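Local coordinates for extracellular solute-binding protein family 1 (Kribbella flavida, PDB 5IXP), which probably binds a solute outside the cell membrane and delivers it to an ABC transporter for uptake, at residues 180-185 with 361-366; 187-192 with 386-391; 323-328 with 333-338. All coordinates share one frame; numbering follows the deposited sequence.

In the fold
Interactions 1 and 2 belong together. Their centres lie 7 Å apart, and both pack the loop between helix 167-175 and helix 195-209 against the C-terminal helices. Interaction 1 is buried and joins two aromatic rings at helix 356-371. Interaction 2 reaches the next helix, 377-392, where one tyrosine ends on an alanine and acidic groups gather at a more exposed rim. Interaction 3 lies on the opposite side of the chain's centre, about 34 Å from interaction 1 between centres. It is local in sequence and partly buried. Backbone hydrogen bonds and a water hold it, whereas side-chain packing makes the other two.

Interaction 1. Residues 180-185 with 361-366; sequences QAYYSN and QVFTEA
Tyr182 and Phe363 carry this contact, ring against ring. The loop at 180-185 is irregular; residues 361-366 lie within helix 356-371.

The rings are near parallel but slid apart. Their planes are only 20° apart, but the centroids are 5.2 Å from each other, so the rings scarcely overlap. Tyr182 CE1 sits 3.5 Å from Phe363 CE2 and equally close to CD2. The two side chains run past each other in opposite directions. The phenol oxygen thus comes alongside the base of the phenylalanine, with Tyr182 OH 3.8 Å from Phe363 CB. With CG anti to the carbonyl carbon, chi1 -55°, Tyr182 carries its ring toward the helix. Ala181 CB lies over one face of the tyrosine ring, toward its rim.

The polar part belongs to the tyrosine hydroxyl. It is hydrogen-bonded to OD1 of Asn360, three residues before Phe363 on the same helix. This link ties the far end of the ring to the helix that the ring packs on.

Trp171 of helix 167-175 also touches Tyr182, while Ala384 and Ala388 of helix 377-392 touch Phe363. The arrangement is a buried loop-to-helix aromatic contact, joining the 180-185 loop to the C-terminal helices of a solute-binding protein of the PBP clan.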
ATOM      1  N   GLN A 180      -6.762 -12.884  -9.567  1.00 31.36           N
ATOM      2  CA  GLN A 180      -7.883 -12.949  -8.649  1.00 31.00           C
ATOM      3  C   GLN A 180      -7.413 -13.546  -7.336  1.00 26.74           C
ATOM      4  O   GLN A 180      -6.511 -14.387  -7.297  1.00 25.43           O
ATOM      5  CB  GLN A 180      -9.056 -13.758  -9.214  1.00 34.16           C
ATOM      6  CG  GLN A 180      -8.867 -15.239  -9.154  1.00 37.62           C
ATOM      7  CD  GLN A 180      -9.958 -15.961  -9.887  1.00 46.05           C
ATOM      8  OE1 GLN A 180     -10.669 -15.366 -10.702  1.00 44.38           O
ATOM      9  NE2 GLN A 180     -10.105 -17.252  -9.612  1.00 51.94           N
ATOM     10  N   ALA A 181      -8.017 -13.076  -6.257  1.00 23.28           N
ATOM     11  CA  ALA A 181      -7.690 -13.610  -4.947  1.00 20.82           C
ATOM     12  C   ALA A 181      -8.945 -14.227  -4.355  1.00 22.72           C
ATOM     13  O   ALA A 181      -9.149 -15.439  -4.432  1.00 24.15           O
ATOM     14  CB  ALA A 181      -7.115 -12.517  -4.037  1.00 24.24           C
ATOM     15  N   TYR A 182      -9.818 -13.399  -3.803  1.00 23.12           N
ATOM     16  CA  TYR A 182     -10.989 -13.921  -3.124  1.00 22.09           C
ATOM     17  C   TYR A 182     -12.265 -13.821  -3.944  1.00 23.14           C
ATOM     18  O   TYR A 182     -13.227 -14.540  -3.643  1.00 25.25           O
ATOM     19  CB  TYR A 182     -11.172 -13.190  -1.792  1.00 18.76           C
ATOM     20  CG  TYR A 182      -9.943 -13.250  -0.921  1.00 18.34           C
ATOM     21  CD1 TYR A 182      -9.329 -14.472  -0.623  1.00 19.29           C
ATOM     22  CD2 TYR A 182      -9.379 -12.093  -0.404  1.00 19.22           C
ATOM     23  CE1 TYR A 182      -8.197 -14.529   0.180  1.00 17.23           C
ATOM     24  CE2 TYR A 182      -8.246 -12.141   0.401  1.00 20.36           C
ATOM     25  CZ  TYR A 182      -7.658 -13.356   0.692  1.00 20.55           C
ATOM     26  OH  TYR A 182      -6.538 -13.396   1.497  1.00 18.13           O
ATOM     27  N   TYR A 183     -12.300 -12.970  -4.970  1.00 23.03           N
ATOM     28  CA  TYR A 183     -13.543 -12.666  -5.659  1.00 24.50           C
ATOM     29  C   TYR A 183     -13.398 -12.796  -7.164  1.00 26.54           C
ATOM     30  O   TYR A 183     -12.356 -12.475  -7.740  1.00 29.10           O
ATOM     31  CB  TYR A 183     -14.028 -11.250  -5.343  1.00 28.55           C
ATOM     32  CG  TYR A 183     -14.622 -11.076  -3.967  1.00 27.04           C
ATOM     33  CD1 TYR A 183     -15.972 -11.298  -3.744  1.00 26.94           C
ATOM     34  CD2 TYR A 183     -13.831 -10.684  -2.891  1.00 28.78           C
ATOM     35  CE1 TYR A 183     -16.524 -11.129  -2.486  1.00 30.53           C
ATOM     36  CE2 TYR A 183     -14.372 -10.510  -1.627  1.00 27.59           C
ATOM     37  CZ  TYR A 183     -15.722 -10.732  -1.431  1.00 30.51           C
ATOM     38  OH  TYR A 183     -16.273 -10.558  -0.179  1.00 33.10           O
ATOM     39  N   SER A 184     -14.474 -13.257  -7.795  1.00 31.60           N
ATOM     40  CA  SER A 184     -14.654 -13.044  -9.218  1.00 37.06           C
ATOM     41  C   SER A 184     -15.033 -11.588  -9.480  1.00 40.70           C
ATOM     42  O   SER A 184     -15.340 -10.819  -8.564  1.00 38.63           O
ATOM     43  CB  SER A 184     -15.745 -13.957  -9.768  1.00 38.66           C
ATOM     44  OG  SER A 184     -17.028 -13.420  -9.477  1.00 39.49           O
ATOM     45  N   ASN A 185     -15.043 -11.217 -10.760  1.00 45.34           N
ATOM     46  CA  ASN A 185     -15.385  -9.846 -11.121  1.00 52.01           C
ATOM     47  C   ASN A 185     -16.840  -9.493 -10.840  1.00 53.09           C
ATOM     48  O   ASN A 185     -17.181  -8.306 -10.844  1.00 56.43           O
ATOM     49  CB  ASN A 185     -15.059  -9.604 -12.591  1.00 51.55           C
ATOM     50  CG  ASN A 185     -13.604  -9.282 -12.802  1.00 56.43           C
ATOM     51  OD1 ASN A 185     -13.022  -8.498 -12.052  1.00 58.92           O
ATOM     52  ND2 ASN A 185     -12.997  -9.898 -13.809  1.00 60.00           N
ATOM     53  N   GLN A 361      -8.270 -11.075   6.493  0.52 19.04           N
ATOM     54  CA  GLN A 361      -7.871 -11.146   7.895  0.52 19.15           C
ATOM     55  C   GLN A 361      -7.844 -12.586   8.398  0.52 19.89           C
ATOM     56  O   GLN A 361      -6.955 -12.963   9.171  0.52 19.23           O
ATOM     57  CB  GLN A 361      -8.818 -10.292   8.743  0.52 21.82           C
ATOM     58  CG  GLN A 361      -8.402 -10.151  10.195  0.52 25.48           C
ATOM     59  CD  GLN A 361      -9.315  -9.229  10.989  0.52 30.04           C
ATOM     60  OE1 GLN A 361      -9.679  -8.140  10.534  0.52 31.44           O
ATOM     61  NE2 GLN A 361      -9.692  -9.664  12.184  0.52 33.79           N
ATOM     62  N   VAL A 362      -8.803 -13.412   7.974  1.00 21.02           N
ATOM     63  CA  VAL A 362      -8.805 -14.795   8.448  1.00 21.00           C
ATOM     64  C   VAL A 362      -7.636 -15.561   7.836  1.00 17.92           C
ATOM     65  O   VAL A 362      -7.021 -16.403   8.501  1.00 19.23           O
ATOM     66  CB  VAL A 362     -10.162 -15.495   8.204  1.00 23.49           C
ATOM     67  CG1 VAL A 362     -11.329 -14.546   8.442  1.00 27.79           C
ATOM     68  CG2 VAL A 362     -10.242 -16.157   6.844  1.00 25.10           C
ATOM     69  N   PHE A 363      -7.273 -15.253   6.581  1.00 16.81           N
ATOM     70  CA  PHE A 363      -6.129 -15.928   5.974  1.00 15.10           C
ATOM     71  C   PHE A 363      -4.822 -15.503   6.632  1.00 15.11           C
ATOM     72  O   PHE A 363      -3.943 -16.340   6.873  1.00 15.27           O
ATOM     73  CB  PHE A 363      -6.078 -15.670   4.467  1.00 15.29           C
ATOM     74  CG  PHE A 363      -7.006 -16.543   3.673  1.00 19.68           C
ATOM     75  CD1 PHE A 363      -6.623 -17.826   3.302  1.00 18.45           C
ATOM     76  CD2 PHE A 363      -8.267 -16.090   3.309  1.00 20.31           C
ATOM     77  CE1 PHE A 363      -7.471 -18.640   2.575  1.00 22.46           C
ATOM     78  CE2 PHE A 363      -9.125 -16.898   2.580  1.00 20.36           C
ATOM     79  CZ  PHE A 363      -8.724 -18.178   2.211  1.00 21.39           C
ATOM     80  N   THR A 364      -4.667 -14.212   6.935  1.00 15.49           N
ATOM     81  CA  THR A 364      -3.407 -13.781   7.526  1.00 16.43           C
ATOM     82  C   THR A 364      -3.291 -14.234   8.975  1.00 17.83           C
ATOM     83  O   THR A 364      -2.187 -14.551   9.434  1.00 17.82           O
ATOM     84  CB  THR A 364      -3.233 -12.259   7.422  1.00 16.55           C
ATOM     85  OG1 THR A 364      -4.316 -11.583   8.074  1.00 17.63           O
ATOM     86  CG2 THR A 364      -3.162 -11.826   5.960  1.00 16.02           C
ATOM     87  N   GLU A 365      -4.411 -14.285   9.708  1.00 17.41           N
ATOM     88  CA  GLU A 365      -4.367 -14.852  11.053  1.00 20.23           C
ATOM     89  C   GLU A 365      -3.925 -16.304  10.998  1.00 18.51           C
ATOM     90  O   GLU A 365      -3.080 -16.736  11.794  1.00 17.97           O
ATOM     91  CB  GLU A 365      -5.735 -14.731  11.743  1.00 19.16           C
ATOM     92  CG  GLU A 365      -6.074 -13.301  12.172  1.00 23.37           C
ATOM     93  CD  GLU A 365      -7.481 -13.145  12.723  1.00 29.99           C
ATOM     94  OE1 GLU A 365      -8.233 -14.142  12.760  1.00 32.31           O
ATOM     95  OE2 GLU A 365      -7.839 -12.014  13.119  1.00 31.46           O
ATOM     96  N   ALA A 366      -4.464 -17.064  10.041  1.00 17.99           N
ATOM     97  CA  ALA A 366      -4.079 -18.463   9.907  1.00 17.15           C
ATOM     98  C   ALA A 366      -2.605 -18.592   9.545  1.00 17.77           C
ATOM     99  O   ALA A 366      -1.888 -19.428  10.109  1.00 17.50           O
ATOM    100  CB  ALA A 366      -4.960 -19.150   8.863  1.00 16.52           C
TER

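Interaction 2. Residues 187-192 with 386-391; sequences DRYLGD and READKA
Tyr189 reaches from the irregular loop 187-192 to helix 377-392, where it meets Ala388 and Asp389. This is loop-on-helix packing at the C-terminal helices of a periplasmic-binding-protein-type fold. The C-terminal helix follows helix 356-371 in the chain, and Tyr189 also touches Ile359 of that earlier helix.

Along the helical segment, Glu387 turns to its own helix and its neighbour: OE2 accepts a hydrogen bond from Gln383 NE2, and the side chain touches Val362.

Ala388 makes the main apolar contact. Its methyl group points toward the loop and meets the hydroxyl end of the tyrosine. Ala388 CB is 3.2 Å from Tyr189 OH and 4.0 Å from Tyr189 CZ. The approach to the ring is oblique. Ala388 also touches Val362 of helix 356-371. The tyrosine reaches it with CG anti to the backbone N (chi1 170°). Gly191 N lies 3.3 Å above one face of the same ring, near its rim.

Asp389 comes next, on the exposed side. The Asp389 and Tyr189 side chains cross at about a right angle, ring and carboxylate planes 69° apart. Asp389 OD2 lies at the ring edge, near its plane, rather than over a face. A second carboxylate is close by: Asp192 OD2 is 4.1 Å from Asp389 OD2. The two like charges would probably disfavour each other, although solvent may soften the effect. The backbone turn continues with Ala391 N bonded to Glu387 O at 2.8 Å. The edge contact itself is Asp389 OD2 to Tyr189 CE2 at 3.7 Å.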
ATOM      1  N   ASP A 187     -18.250 -10.098  -7.906  1.00 46.66           N
ATOM      2  CA  ASP A 187     -18.314 -10.144  -6.442  1.00 47.28           C
ATOM      3  C   ASP A 187     -18.728 -11.515  -5.917  1.00 44.68           C
ATOM      4  O   ASP A 187     -19.348 -11.627  -4.857  1.00 46.77           O
ATOM      5  CB  ASP A 187     -19.239  -9.060  -5.884  1.00 51.50           C
ATOM      6  CG  ASP A 187     -18.627  -7.679  -5.964  1.00 55.68           C
ATOM      7  OD1 ASP A 187     -17.382  -7.585  -5.960  1.00 54.13           O
ATOM      8  OD2 ASP A 187     -19.386  -6.688  -6.029  1.00 59.09           O
ATOM      9  N   ARG A 188     -18.369 -12.570  -6.636  0.52 43.32           N
ATOM     10  CA  ARG A 188     -18.628 -13.932  -6.192  0.52 41.73           C
ATOM     11  C   ARG A 188     -17.403 -14.451  -5.444  0.52 37.85           C
ATOM     12  O   ARG A 188     -16.300 -14.483  -6.003  0.52 35.90           O
ATOM     13  CB  ARG A 188     -18.960 -14.818  -7.389  0.52 43.18           C
ATOM     14  CG  ARG A 188     -19.355 -16.226  -7.029  0.52 46.93           C
ATOM     15  CD  ARG A 188     -18.779 -17.198  -8.027  0.52 50.03           C
ATOM     16  NE  ARG A 188     -18.569 -18.498  -7.415  0.52 53.28           N
ATOM     17  CZ  ARG A 188     -17.621 -19.350  -7.778  0.52 55.68           C
ATOM     18  NH1 ARG A 188     -17.519 -20.509  -7.153  0.52 57.47           N
ATOM     19  NH2 ARG A 188     -16.774 -19.042  -8.753  0.52 54.55           N
ATOM     20  N   TYR A 189     -17.589 -14.839  -4.183  1.00 36.87           N
ATOM     21  CA  TYR A 189     -16.478 -15.347  -3.389  1.00 32.38           C
ATOM     22  C   TYR A 189     -16.032 -16.701  -3.928  1.00 31.03           C
ATOM     23  O   TYR A 189     -16.837 -17.625  -4.062  1.00 30.62           O
ATOM     24  CB  TYR A 189     -16.868 -15.465  -1.914  1.00 31.38           C
ATOM     25  CG  TYR A 189     -15.828 -16.208  -1.113  1.00 29.86           C
ATOM     26  CD1 TYR A 189     -14.591 -15.637  -0.866  1.00 26.78           C
ATOM     27  CD2 TYR A 189     -16.070 -17.490  -0.630  1.00 30.26           C
ATOM     28  CE1 TYR A 189     -13.623 -16.309  -0.155  1.00 28.57           C
ATOM     29  CE2 TYR A 189     -15.099 -18.178   0.091  1.00 29.09           C
ATOM     30  CZ  TYR A 189     -13.876 -17.578   0.318  1.00 25.06           C
ATOM     31  OH  TYR A 189     -12.896 -18.233   1.019  1.00 27.29           O
ATOM     32  N   LEU A 190     -14.746 -16.811  -4.261  1.00 27.80           N
ATOM     33  CA  LEU A 190     -14.193 -18.035  -4.828  1.00 29.68           C
ATOM     34  C   LEU A 190     -12.892 -18.432  -4.145  1.00 30.96           C
ATOM     35  O   LEU A 190     -12.076 -19.140  -4.749  1.00 31.39           O
ATOM     36  CB  LEU A 190     -13.967 -17.888  -6.338  1.00 29.52           C
ATOM     37  CG  LEU A 190     -13.336 -16.593  -6.876  1.00 28.08           C
ATOM     38  CD1 LEU A 190     -11.873 -16.434  -6.488  1.00 28.94           C
ATOM     39  CD2 LEU A 190     -13.487 -16.540  -8.384  1.00 29.27           C
ATOM     40  N   GLY A 191     -12.671 -17.970  -2.912  1.00 30.74           N
ATOM     41  CA  GLY A 191     -11.401 -18.222  -2.259  1.00 30.67           C
ATOM     42  C   GLY A 191     -11.102 -19.697  -2.109  1.00 32.49           C
ATOM     43  O   GLY A 191      -9.943 -20.109  -2.159  1.00 36.32           O
ATOM     44  N   ASP A 192     -12.136 -20.511  -1.938  1.00 32.04           N
ATOM     45  CA  ASP A 192     -11.958 -21.946  -1.792  1.00 32.66           C
ATOM     46  C   ASP A 192     -11.845 -22.665  -3.127  1.00 33.86           C
ATOM     47  O   ASP A 192     -11.622 -23.879  -3.131  1.00 37.52           O
ATOM     48  CB  ASP A 192     -13.111 -22.536  -0.974  1.00 38.55           C
ATOM     49  CG  ASP A 192     -14.480 -22.097  -1.478  1.00 44.94           C
ATOM     50  OD1 ASP A 192     -14.554 -21.179  -2.322  1.00 43.78           O
ATOM     51  OD2 ASP A 192     -15.491 -22.674  -1.022  1.00 49.65           O
ATOM     52  N   ARG A 386     -12.848 -22.260   6.351  1.00 23.40           N
ATOM     53  CA  ARG A 386     -14.094 -22.204   7.114  1.00 25.09           C
ATOM     54  C   ARG A 386     -14.442 -20.776   7.499  1.00 25.26           C
ATOM     55  O   ARG A 386     -15.582 -20.330   7.321  1.00 26.37           O
ATOM     56  CB  ARG A 386     -13.998 -23.059   8.381  1.00 27.52           C
ATOM     57  CG  ARG A 386     -14.118 -24.547   8.176  1.00 32.98           C
ATOM     58  CD  ARG A 386     -14.391 -25.266   9.512  1.00 35.80           C
ATOM     59  NE  ARG A 386     -13.433 -24.908  10.559  1.00 35.07           N
ATOM     60  CZ  ARG A 386     -12.242 -25.486  10.707  1.00 37.17           C
ATOM     61  NH1 ARG A 386     -11.859 -26.437   9.863  1.00 37.86           N
ATOM     62  NH2 ARG A 386     -11.430 -25.109  11.688  1.00 33.36           N
ATOM     63  N   GLU A 387     -13.472 -20.049   8.054  1.00 21.20           N
ATOM     64  CA  GLU A 387     -13.743 -18.704   8.538  1.00 20.81           C
ATOM     65  C   GLU A 387     -13.971 -17.729   7.393  1.00 23.83           C
ATOM     66  O   GLU A 387     -14.783 -16.805   7.526  1.00 25.91           O
ATOM     67  CB  GLU A 387     -12.600 -18.248   9.436  1.00 20.41           C
ATOM     68  CG  GLU A 387     -12.451 -19.158  10.647  1.00 25.17           C
ATOM     69  CD  GLU A 387     -11.382 -18.708  11.611  1.00 28.58           C
ATOM     70  OE1 GLU A 387     -10.565 -17.837  11.250  1.00 33.01           O
ATOM     71  OE2 GLU A 387     -11.361 -19.231  12.740  1.00 29.04           O
ATOM     72  N   ALA A 388     -13.281 -17.922   6.266  1.00 22.16           N
ATOM     73  CA  ALA A 388     -13.473 -17.041   5.118  1.00 22.80           C
ATOM     74  C   ALA A 388     -14.871 -17.189   4.538  1.00 25.24           C
ATOM     75  O   ALA A 388     -15.474 -16.205   4.093  1.00 26.01           O
ATOM     76  CB  ALA A 388     -12.416 -17.324   4.049  1.00 20.82           C
ATOM     77  N   ASP A 389     -15.398 -18.413   4.522  1.00 28.01           N
ATOM     78  CA  ASP A 389     -16.759 -18.613   4.043  1.00 31.66           C
ATOM     79  C   ASP A 389     -17.744 -17.813   4.882  1.00 32.79           C
ATOM     80  O   ASP A 389     -18.633 -17.143   4.342  1.00 31.11           O
ATOM     81  CB  ASP A 389     -17.104 -20.099   4.070  1.00 37.65           C
ATOM     82  CG  ASP A 389     -17.990 -20.500   2.928  1.00 47.50           C
ATOM     83  OD1 ASP A 389     -19.175 -20.806   3.175  1.00 52.70           O
ATOM     84  OD2 ASP A 389     -17.500 -20.501   1.779  1.00 51.18           O
ATOM     85  N   LYS A 390     -17.578 -17.848   6.208  1.00 29.36           N
ATOM     86  CA  LYS A 390     -18.428 -17.059   7.088  1.00 31.34           C
ATOM     87  C   LYS A 390     -18.203 -15.570   6.867  1.00 30.55           C
ATOM     88  O   LYS A 390     -19.162 -14.797   6.767  1.00 33.78           O
ATOM     89  CB  LYS A 390     -18.171 -17.440   8.548  1.00 31.23           C
ATOM     90  N   ALA A 391     -16.934 -15.152   6.778  1.00 28.20           N
ATOM     91  CA  ALA A 391     -16.627 -13.741   6.551  1.00 28.23           C
ATOM     92  C   ALA A 391     -17.257 -13.234   5.261  1.00 31.40           C
ATOM     93  O   ALA A 391     -17.806 -12.126   5.222  1.00 34.80           O
ATOM     94  CB  ALA A 391     -15.113 -13.529   6.518  1.00 28.35           C
TER

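Interaction 3. Residues 323-328 with 333-338; sequences TAQVNP and APVGKI
Gln325 O accepts two hydrogen bonds between 323-328 and 333-338. One comes from Gly336 N at 3.1 Å and is nearly straight (167°), with the donor above the carbonyl plane. A water gives the second. That water also accepts from Lys337 N at 3.2 Å and lies next to Thr323 O. Its approach to Thr323 O is suspiciously short, so this leg is less certain. As modelled, the water bridges two carbonyls of 323-328 to an amide in the first turn of helix 335-344.

Asn327 and Ala333 pair their backbones. Asn327 N donates to Ala333 O at 2.9 Å, in the carbonyl plane. The return bond, from Ala333 N to Asn327 O, is weak. Ala333 O is also approached by Val326 CA in a CA-H...O contact of 3.3 Å, and it receives a weak bond from Val335 N across the inverse gamma turn centred on Pro334. Asn327 OD1 accepts from Phe330 N, in the loop between the two segments.

Side chains add packing. Val335 CG2 lies 3.4 Å from Gln325 OE1 and packs against CD. The glutamine side chain extends past it, with CG anti to the backbone N (chi1 -171°). Val335 CG1 meets Asn327 CB at 3.7 Å. Both Asn327 and Val335 touch Leu242 of helix 241-249. At the other end, Lys337 CG rests against Thr323 O.

Pro334 occupies the N-cap position of the helix. The whole is a short chain reversal closed by a single antiparallel bridge, a hydrogen-bonded pair, then an inverse gamma turn at Pro334 leading into helix 335-344.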
ATOM      1  N   THR A 323      12.766  12.979  -9.445  1.00 22.04           N
ATOM      2  CA  THR A 323      13.742  12.019  -9.949  1.00 24.82           C
ATOM      3  C   THR A 323      15.139  12.241  -9.389  1.00 26.48           C
ATOM      4  O   THR A 323      15.972  11.332  -9.469  1.00 28.81           O
ATOM      5  CB  THR A 323      13.798  12.058 -11.473  1.00 28.78           C
ATOM      6  OG1 THR A 323      14.130  13.380 -11.904  1.00 28.08           O
ATOM      7  CG2 THR A 323      12.458  11.642 -12.072  1.00 30.51           C
ATOM      8  N   ALA A 324      15.425  13.410  -8.832  1.00 23.76           N
ATOM      9  CA  ALA A 324      16.739  13.654  -8.256  1.00 21.98           C
ATOM     10  C   ALA A 324      16.848  13.191  -6.809  1.00 23.16           C
ATOM     11  O   ALA A 324      17.929  13.297  -6.220  1.00 25.36           O
ATOM     12  CB  ALA A 324      17.092  15.144  -8.344  1.00 24.34           C
ATOM     13  N   GLN A 325      15.766  12.690  -6.226  1.00 24.05           N
ATOM     14  CA  GLN A 325      15.758  12.380  -4.803  1.00 22.04           C
ATOM     15  C   GLN A 325      16.708  11.228  -4.504  1.00 20.20           C
ATOM     16  O   GLN A 325      16.691  10.199  -5.186  1.00 22.71           O
ATOM     17  CB  GLN A 325      14.343  12.032  -4.340  1.00 22.26           C
ATOM     18  CG  GLN A 325      14.216  11.913  -2.832  1.00 25.96           C
ATOM     19  CD  GLN A 325      12.961  11.174  -2.404  1.00 31.43           C
ATOM     20  OE1 GLN A 325      12.416  10.361  -3.157  1.00 34.79           O
ATOM     21  NE2 GLN A 325      12.485  11.464  -1.192  1.00 32.27           N
ATOM     22  N   VAL A 326      17.536  11.410  -3.482  1.00 20.20           N
ATOM     23  CA  VAL A 326      18.481  10.404  -3.024  1.00 21.05           C
ATOM     24  C   VAL A 326      18.219  10.165  -1.544  1.00 22.95           C
ATOM     25  O   VAL A 326      17.768  11.062  -0.826  1.00 24.91           O
ATOM     26  CB  VAL A 326      19.937  10.863  -3.287  1.00 26.71           C
ATOM     27  CG1 VAL A 326      20.934   9.921  -2.662  1.00 30.93           C
ATOM     28  CG2 VAL A 326      20.189  10.984  -4.787  1.00 31.05           C
ATOM     29  N   ASN A 327      18.459   8.939  -1.086  1.00 21.02           N
ATOM     30  CA  ASN A 327      18.285   8.635   0.332  1.00 22.01           C
ATOM     31  C   ASN A 327      19.639   8.320   0.950  1.00 21.69           C
ATOM     32  O   ASN A 327      20.136   7.190   0.813  1.00 20.97           O
ATOM     33  CB  ASN A 327      17.317   7.465   0.525  1.00 19.65           C
ATOM     34  CG  ASN A 327      16.966   7.225   1.994  1.00 24.16           C
ATOM     35  OD1 ASN A 327      17.851   7.123   2.850  1.00 23.33           O
ATOM     36  ND2 ASN A 327      15.664   7.137   2.290  1.00 23.14           N
ATOM     37  N   PRO A 328      20.267   9.270   1.650  1.00 22.47           N
ATOM     38  CA  PRO A 328      21.605   9.002   2.211  1.00 25.57           C
ATOM     39  C   PRO A 328      21.656   7.804   3.149  1.00 23.51           C
ATOM     40  O   PRO A 328      22.639   7.052   3.125  1.00 26.16           O
ATOM     41  CB  PRO A 328      21.935  10.310   2.944  1.00 25.93           C
ATOM     42  CG  PRO A 328      21.060  11.336   2.306  1.00 26.47           C
ATOM     43  CD  PRO A 328      19.800  10.633   1.960  1.00 23.35           C
ATOM     44  N   ALA A 333      20.925   5.725  -2.121  1.00 21.13           N
ATOM     45  CA  ALA A 333      20.189   5.129  -3.224  1.00 20.72           C
ATOM     46  C   ALA A 333      19.417   6.207  -3.979  1.00 19.28           C
ATOM     47  O   ALA A 333      18.895   7.145  -3.365  1.00 19.64           O
ATOM     48  CB  ALA A 333      19.225   4.051  -2.723  1.00 17.50           C
ATOM     49  N   PRO A 334      19.336   6.110  -5.309  1.00 19.89           N
ATOM     50  CA  PRO A 334      18.547   7.073  -6.107  1.00 19.00           C
ATOM     51  C   PRO A 334      17.058   6.745  -6.037  1.00 17.44           C
ATOM     52  O   PRO A 334      16.429   6.295  -7.002  1.00 17.70           O
ATOM     53  CB  PRO A 334      19.137   6.892  -7.508  1.00 20.64           C
ATOM     54  CG  PRO A 334      19.517   5.413  -7.535  1.00 19.01           C
ATOM     55  CD  PRO A 334      19.990   5.085  -6.147  1.00 19.06           C
ATOM     56  N   VAL A 335      16.471   6.961  -4.856  1.00 16.95           N
ATOM     57  CA  VAL A 335      15.119   6.453  -4.598  1.00 15.82           C
ATOM     58  C   VAL A 335      14.080   7.146  -5.472  1.00 16.52           C
ATOM     59  O   VAL A 335      13.039   6.557  -5.787  1.00 15.15           O
ATOM     60  CB  VAL A 335      14.760   6.579  -3.105  1.00 16.43           C
ATOM     61  CG1 VAL A 335      15.641   5.661  -2.270  1.00 17.62           C
ATOM     62  CG2 VAL A 335      14.890   8.041  -2.634  1.00 19.26           C
ATOM     63  N   GLY A 336      14.325   8.395  -5.877  1.00 17.22           N
ATOM     64  CA  GLY A 336      13.395   9.048  -6.785  1.00 17.10           C
ATOM     65  C   GLY A 336      13.242   8.276  -8.080  1.00 18.94           C
ATOM     66  O   GLY A 336      12.127   7.971  -8.515  1.00 22.55           O
ATOM     67  N   LYS A 337      14.368   7.910  -8.689  1.00 17.19           N
ATOM     68  CA  LYS A 337      14.308   7.154  -9.933  1.00 19.17           C
ATOM     69  C   LYS A 337      13.833   5.729  -9.686  1.00 18.20           C
ATOM     70  O   LYS A 337      13.059   5.180 -10.480  1.00 18.01           O
ATOM     71  CB  LYS A 337      15.675   7.164 -10.610  1.00 19.93           C
ATOM     72  CG  LYS A 337      16.087   8.537 -11.115  1.00 22.40           C
ATOM     73  CD  LYS A 337      17.500   8.514 -11.637  1.00 27.80           C
ATOM     74  CE  LYS A 337      17.881   9.851 -12.241  1.00 34.24           C
ATOM     75  NZ  LYS A 337      19.288   9.802 -12.705  1.00 41.53           N
ATOM     76  N   ILE A 338      14.270   5.118  -8.583  1.00 17.30           N
ATOM     77  CA  ILE A 338      13.878   3.741  -8.304  1.00 15.12           C
ATOM     78  C   ILE A 338      12.364   3.644  -8.155  1.00 15.52           C
ATOM     79  O   ILE A 338      11.710   2.804  -8.782  1.00 15.14           O
ATOM     80  CB  ILE A 338      14.603   3.217  -7.053  1.00 15.22           C
ATOM     81  CG1 ILE A 338      16.088   2.969  -7.359  1.00 16.67           C
ATOM     82  CG2 ILE A 338      13.934   1.939  -6.547  1.00 17.71           C
ATOM     83  CD1 ILE A 338      16.960   2.884  -6.111  1.00 15.30           C
TER
HETATM   84  O   HOH W   1      16.916   9.612  -7.846  1.00 22.52           O